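Pollen-specific leucine-rich repeat extensin-like protein 1 (Arabidopsis thaliana, PDB 6TME) probably binds secreted RALF signalling peptides through its leucine-rich repeats and, by its extensin-like part, links that recognition to the pollen-tube cell wall. Local coordinates at residues Ile49-Gln52 with Ala53-Lys56; Asn64-Ala67 with Asn68-Gly71. All blocks are in the same frame, centred on the assembly; numbering follows the deposited sequence.

How the contacts relate
Both contacts lie in the N-terminal cap of the leucine-rich repeat domain, and they come in series along the chain. Contact 1 is formed along helix 43-56, whereas contact 2 belongs to the loop between that helix and strand 80-85. Their centres are about 11 Å apart and more than 30 Å from the centre of the chain, near one end of the solenoid. They also touch: Gln52 NE2 and Lys55 NZ each lie 2.9 Å from Trp69 O, both probable hydrogen bonds. The pair illustrates how a cap is closed, with a helix at the end of the repeat stack and the returning loop folded onto that helix.

Contact 1 of 2, residues Ile49-Gln52 with Ala53-Lys56; sequences IALQ and AWKK
Leu51 meets Trp54 on helix 43-56, the capping helix of the leucine-rich repeat N-terminal domain. The leucine branch CD2 comes up to the edge of the indole, close to its plane, and stands 4.3 Å from CE3 of Trp54. CG of Trp54 is anti to the backbone N (chi1 -158°), a setting that carries the indole out from the helix, its CE3 edge still beside Leu51 CD2, and in among Ile97 of strand 92-98, Leu108 and Phe128. Leu51 packs on Ile97 too, so this side of the helix faces the first repeats.

Gln52 and Lys55 lie alongside each other elsewhere on the helix and point the same way, Gln52 OE1 passing 4.0 Å from CD of Lys55. The glutamine chain is bent at chi2 while the lysine runs fully extended; the nitrogen ends of both have Trp69 O as partner. Gln52 NE2 has a second partner in the hydroxyl of Tyr77.

Beneath these side chains run ordinary helical bonds, such as Lys55 N to Leu51 O at 2.9 Å. One turn apart, Ala53 N donates to Ile49 O at 2.8 Å, and the methyl CB of Ala53 rests 3.4 Å from that same oxygen.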
ATOM      1  N   ILE A  49     -29.374   7.735  13.083  1.00 22.03           N
ATOM      2  CA  ILE A  49     -29.827   6.365  12.849  1.00 23.68           C
ATOM      3  C   ILE A  49     -28.653   5.468  12.433  1.00 35.30           C
ATOM      4  O   ILE A  49     -28.468   4.363  12.965  1.00 31.79           O
ATOM      5  CB  ILE A  49     -30.952   6.371  11.798  1.00 28.03           C
ATOM      6  CG1 ILE A  49     -32.214   7.040  12.374  1.00 29.82           C
ATOM      7  CG2 ILE A  49     -31.238   4.946  11.282  1.00 23.18           C
ATOM      8  CD1 ILE A  49     -33.241   7.516  11.294  1.00 30.98           C
ATOM      9  N   ALA A  50     -27.834   5.944  11.486  1.00 35.08           N
ATOM     10  CA  ALA A  50     -26.632   5.222  11.073  1.00 28.40           C
ATOM     11  C   ALA A  50     -25.749   4.861  12.259  1.00 32.75           C
ATOM     12  O   ALA A  50     -25.326   3.702  12.411  1.00 26.10           O
ATOM     13  CB  ALA A  50     -25.838   6.060  10.072  1.00 28.63           C
ATOM     14  N   LEU A  51     -25.460   5.843  13.117  1.00 27.96           N
ATOM     15  CA  LEU A  51     -24.485   5.587  14.172  1.00 32.58           C
ATOM     16  C   LEU A  51     -25.072   4.703  15.257  1.00 31.54           C
ATOM     17  O   LEU A  51     -24.353   3.889  15.844  1.00 31.44           O
ATOM     18  CB  LEU A  51     -23.971   6.895  14.761  1.00 26.51           C
ATOM     19  CG  LEU A  51     -23.146   7.734  13.790  1.00 27.30           C
ATOM     20  CD1 LEU A  51     -23.024   9.183  14.314  1.00 21.93           C
ATOM     21  CD2 LEU A  51     -21.779   7.107  13.508  1.00 26.14           C
ATOM     22  N   GLN A  52     -26.375   4.844  15.538  1.00 27.05           N
ATOM     23  CA  GLN A  52     -27.007   3.956  16.512  1.00 32.98           C
ATOM     24  C   GLN A  52     -27.126   2.532  15.970  1.00 27.83           C
ATOM     25  O   GLN A  52     -26.993   1.568  16.736  1.00 26.49           O
ATOM     26  CB  GLN A  52     -28.390   4.483  16.940  1.00 27.66           C
ATOM     27  CG  GLN A  52     -28.374   5.721  17.868  1.00 29.04           C
ATOM     28  CD  GLN A  52     -27.574   5.479  19.141  1.00 36.40           C
ATOM     29  OE1 GLN A  52     -27.639   4.401  19.716  1.00 40.04           O
ATOM     30  NE2 GLN A  52     -26.817   6.480  19.582  1.00 38.12           N
ATOM     31  N   ALA A  53     -27.389   2.370  14.664  1.00 16.16           N
ATOM     32  CA  ALA A  53     -27.372   1.020  14.103  1.00 20.32           C
ATOM     33  C   ALA A  53     -25.975   0.413  14.203  1.00 28.48           C
ATOM     34  O   ALA A  53     -25.836  -0.791  14.437  1.00 30.21           O
ATOM     35  CB  ALA A  53     -27.853   1.031  12.654  1.00 21.60           C
ATOM     36  N   TRP A  54     -24.930   1.238  14.075  1.00 30.92           N
ATOM     37  CA  TRP A  54     -23.561   0.733  14.163  1.00 35.16           C
ATOM     38  C   TRP A  54     -23.221   0.315  15.592  1.00 34.07           C
ATOM     39  O   TRP A  54     -22.681  -0.779  15.820  1.00 26.35           O
ATOM     40  CB  TRP A  54     -22.580   1.791  13.651  1.00 26.95           C
ATOM     41  CG  TRP A  54     -21.255   1.243  13.202  1.00 35.61           C
ATOM     42  CD1 TRP A  54     -20.905  -0.078  13.077  1.00 30.44           C
ATOM     43  CD2 TRP A  54     -20.098   2.002  12.823  1.00 30.41           C
ATOM     44  NE1 TRP A  54     -19.604  -0.182  12.655  1.00 33.28           N
ATOM     45  CE2 TRP A  54     -19.086   1.077  12.482  1.00 31.40           C
ATOM     46  CE3 TRP A  54     -19.814   3.374  12.753  1.00 23.33           C
ATOM     47  CZ2 TRP A  54     -17.810   1.480  12.074  1.00 26.83           C
ATOM     48  CZ3 TRP A  54     -18.550   3.778  12.336  1.00 26.91           C
ATOM     49  CH2 TRP A  54     -17.561   2.834  12.001  1.00 27.38           C
ATOM     50  N   LYS A  55     -23.558   1.164  16.565  1.00 36.34           N
ATOM     51  CA  LYS A  55     -23.321   0.855  17.974  1.00 31.34           C
ATOM     52  C   LYS A  55     -24.039  -0.422  18.411  1.00 28.04           C
ATOM     53  O   LYS A  55     -23.515  -1.180  19.235  1.00 32.57           O
ATOM     54  CB  LYS A  55     -23.759   2.038  18.834  1.00 30.67           C
ATOM     55  CG  LYS A  55     -23.566   1.866  20.341  1.00 32.12           C
ATOM     56  CD  LYS A  55     -24.187   3.047  21.090  1.00 32.90           C
ATOM     57  CE  LYS A  55     -23.784   3.078  22.577  1.00 31.25           C
ATOM     58  NZ  LYS A  55     -24.526   4.190  23.285  1.00 34.49           N
ATOM     59  N   LYS A  56     -25.246  -0.676  17.892  1.00 25.92           N
ATOM     60  CA  LYS A  56     -25.895  -1.961  18.174  1.00 35.61           C
ATOM     61  C   LYS A  56     -25.033  -3.138  17.732  1.00 34.00           C
ATOM     62  O   LYS A  56     -25.036  -4.186  18.386  1.00 38.21           O
ATOM     63  CB  LYS A  56     -27.261  -2.053  17.496  1.00 33.86           C
ATOM     64  CG  LYS A  56     -28.353  -1.248  18.165  1.00 36.02           C
ATOM     65  CD  LYS A  56     -29.694  -1.573  17.499  1.00 47.60           C
ATOM     66  CE  LYS A  56     -30.867  -0.845  18.150  1.00 57.67           C
ATOM     67  NZ  LYS A  56     -32.158  -1.277  17.524  1.00 63.83           N
TER

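Contact 2 of 2, residues Asn64-Ala67 with Asn68-Gly71; sequences NTAA and NWVG
Trp69 folds its indole back against Ala66 across the type I turn Ala66-Trp69, which overlaps an earlier one, Asn64-Ala67. The turn is closed by Trp69 N bonding to Ala66 O at 2.9 Å. Starting from the backbone, Trp69 CB lies 3.3 Å from Ala66 O. The ring then slides under the alanine: CG anti to the carbonyl carbon (chi1 -70°) brings Ala66 CA over one face, 3.7 Å from the centroid of the Trp69 five-membered ring, in a CH-pi contact. Trp69 CD1 is 3.6 Å from Ala66 CA, and its CD2 is 3.9 Å from Ala66 CB on the same face. Further on, NE1 passes Thr65 O but gives its hydrogen bond to Lys78 O, while Asn68 OD1, which accepts from Lys78 N, lies in the ring plane at the edge. A water joins Thr65 O to Asn68 N, 2.9 Å from each. At the tip, CZ3 and CH2 both meet Leu51 CD2 and Trp54 CE3. A serine here would probably leave Ala66 without its aromatic floor and Lys78 O without its indole donor. The indole thus sits with its tip against helix 43-56, Tyr77 stacked on the ring, and NE1 tied to Lys78 O just before strand 80-85.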
ATOM      1  N   ASN A  64     -14.234   1.757  25.563  1.00 29.65           N
ATOM      2  CA  ASN A  64     -15.522   2.431  25.749  1.00 39.49           C
ATOM      3  C   ASN A  64     -15.635   3.648  24.839  1.00 38.93           C
ATOM      4  O   ASN A  64     -16.156   4.702  25.223  1.00 35.97           O
ATOM      5  CB  ASN A  64     -15.736   2.807  27.218  1.00 33.28           C
ATOM      6  CG  ASN A  64     -15.650   1.600  28.138  1.00 44.45           C
ATOM      7  OD1 ASN A  64     -14.882   1.588  29.103  1.00 47.58           O
ATOM      8  ND2 ASN A  64     -16.421   0.572  27.830  1.00 48.58           N
ATOM      9  N   THR A  65     -15.136   3.485  23.612  1.00 29.65           N
ATOM     10  CA  THR A  65     -15.094   4.577  22.647  1.00 33.45           C
ATOM     11  C   THR A  65     -16.484   5.125  22.322  1.00 31.81           C
ATOM     12  O   THR A  65     -16.641   6.333  22.124  1.00 44.76           O
ATOM     13  CB  THR A  65     -14.371   4.096  21.386  1.00 32.89           C
ATOM     14  OG1 THR A  65     -12.972   3.943  21.679  1.00 40.45           O
ATOM     15  CG2 THR A  65     -14.561   5.066  20.204  1.00 26.71           C
ATOM     16  N   ALA A  66     -17.497   4.257  22.234  1.00 23.85           N
ATOM     17  CA  ALA A  66     -18.872   4.649  21.892  1.00 31.03           C
ATOM     18  C   ALA A  66     -19.740   4.981  23.118  1.00 35.49           C
ATOM     19  O   ALA A  66     -20.966   5.116  22.987  1.00 38.38           O
ATOM     20  CB  ALA A  66     -19.544   3.532  21.068  1.00 22.60           C
ATOM     21  N   ALA A  67     -19.132   5.091  24.301  1.00 31.09           N
ATOM     22  CA  ALA A  67     -19.865   5.429  25.518  1.00 35.55           C
ATOM     23  C   ALA A  67     -20.743   6.670  25.342  1.00 43.32           C
ATOM     24  O   ALA A  67     -21.920   6.663  25.720  1.00 45.58           O
ATOM     25  CB  ALA A  67     -18.874   5.633  26.665  1.00 31.10           C
ATOM     26  N   ASN A  68     -20.195   7.749  24.781  1.00 36.35           N
ATOM     27  CA  ASN A  68     -20.977   8.974  24.631  1.00 28.24           C
ATOM     28  C   ASN A  68     -21.837   8.992  23.367  1.00 35.99           C
ATOM     29  O   ASN A  68     -22.403  10.041  23.048  1.00 36.98           O
ATOM     30  CB  ASN A  68     -20.074  10.218  24.660  1.00 28.41           C
ATOM     31  CG  ASN A  68     -19.334  10.466  23.330  1.00 36.32           C
ATOM     32  OD1 ASN A  68     -19.143   9.553  22.520  1.00 31.34           O
ATOM     33  ND2 ASN A  68     -18.926  11.712  23.107  1.00 36.98           N
ATOM     34  N   TRP A  69     -21.968   7.868  22.650  1.00 28.67           N
ATOM     35  CA  TRP A  69     -22.838   7.829  21.468  1.00 30.02           C
ATOM     36  C   TRP A  69     -24.307   7.694  21.897  1.00 36.78           C
ATOM     37  O   TRP A  69     -24.949   6.644  21.751  1.00 31.36           O
ATOM     38  CB  TRP A  69     -22.450   6.690  20.538  1.00 28.47           C
ATOM     39  CG  TRP A  69     -21.167   6.829  19.820  1.00 30.26           C
ATOM     40  CD1 TRP A  69     -20.076   7.571  20.196  1.00 31.35           C
ATOM     41  CD2 TRP A  69     -20.819   6.200  18.584  1.00 31.94           C
ATOM     42  NE1 TRP A  69     -19.079   7.437  19.274  1.00 40.44           N
ATOM     43  CE2 TRP A  69     -19.501   6.594  18.275  1.00 37.98           C
ATOM     44  CE3 TRP A  69     -21.490   5.332  17.713  1.00 28.77           C
ATOM     45  CZ2 TRP A  69     -18.835   6.153  17.119  1.00 28.39           C
ATOM     46  CZ3 TRP A  69     -20.819   4.885  16.562  1.00 24.50           C
ATOM     47  CH2 TRP A  69     -19.510   5.301  16.279  1.00 18.73           C
ATOM     48  N   VAL A  70     -24.841   8.794  22.433  1.00 33.75           N
ATOM     49  CA  VAL A  70     -26.203   8.837  22.968  1.00 35.34           C
ATOM     50  C   VAL A  70     -26.822  10.192  22.645  1.00 37.82           C
ATOM     51  O   VAL A  70     -26.151  11.227  22.704  1.00 34.03           O
ATOM     52  CB  VAL A  70     -26.245   8.582  24.493  1.00 35.93           C
ATOM     53  CG1 VAL A  70     -25.613   7.245  24.842  1.00 36.84           C
ATOM     54  CG2 VAL A  70     -25.528   9.686  25.245  1.00 39.06           C
ATOM     55  N   GLY A  71     -28.106  10.186  22.305  1.00 39.66           N
ATOM     56  CA  GLY A  71     -28.802  11.412  22.002  1.00 35.71           C
ATOM     57  C   GLY A  71     -28.530  11.911  20.597  1.00 43.19           C
ATOM     58  O   GLY A  71     -27.631  11.437  19.902  1.00 40.83           O
TER
HETATM   59  O   HOH W   1     -17.262   7.856  24.486  1.00 27.52           O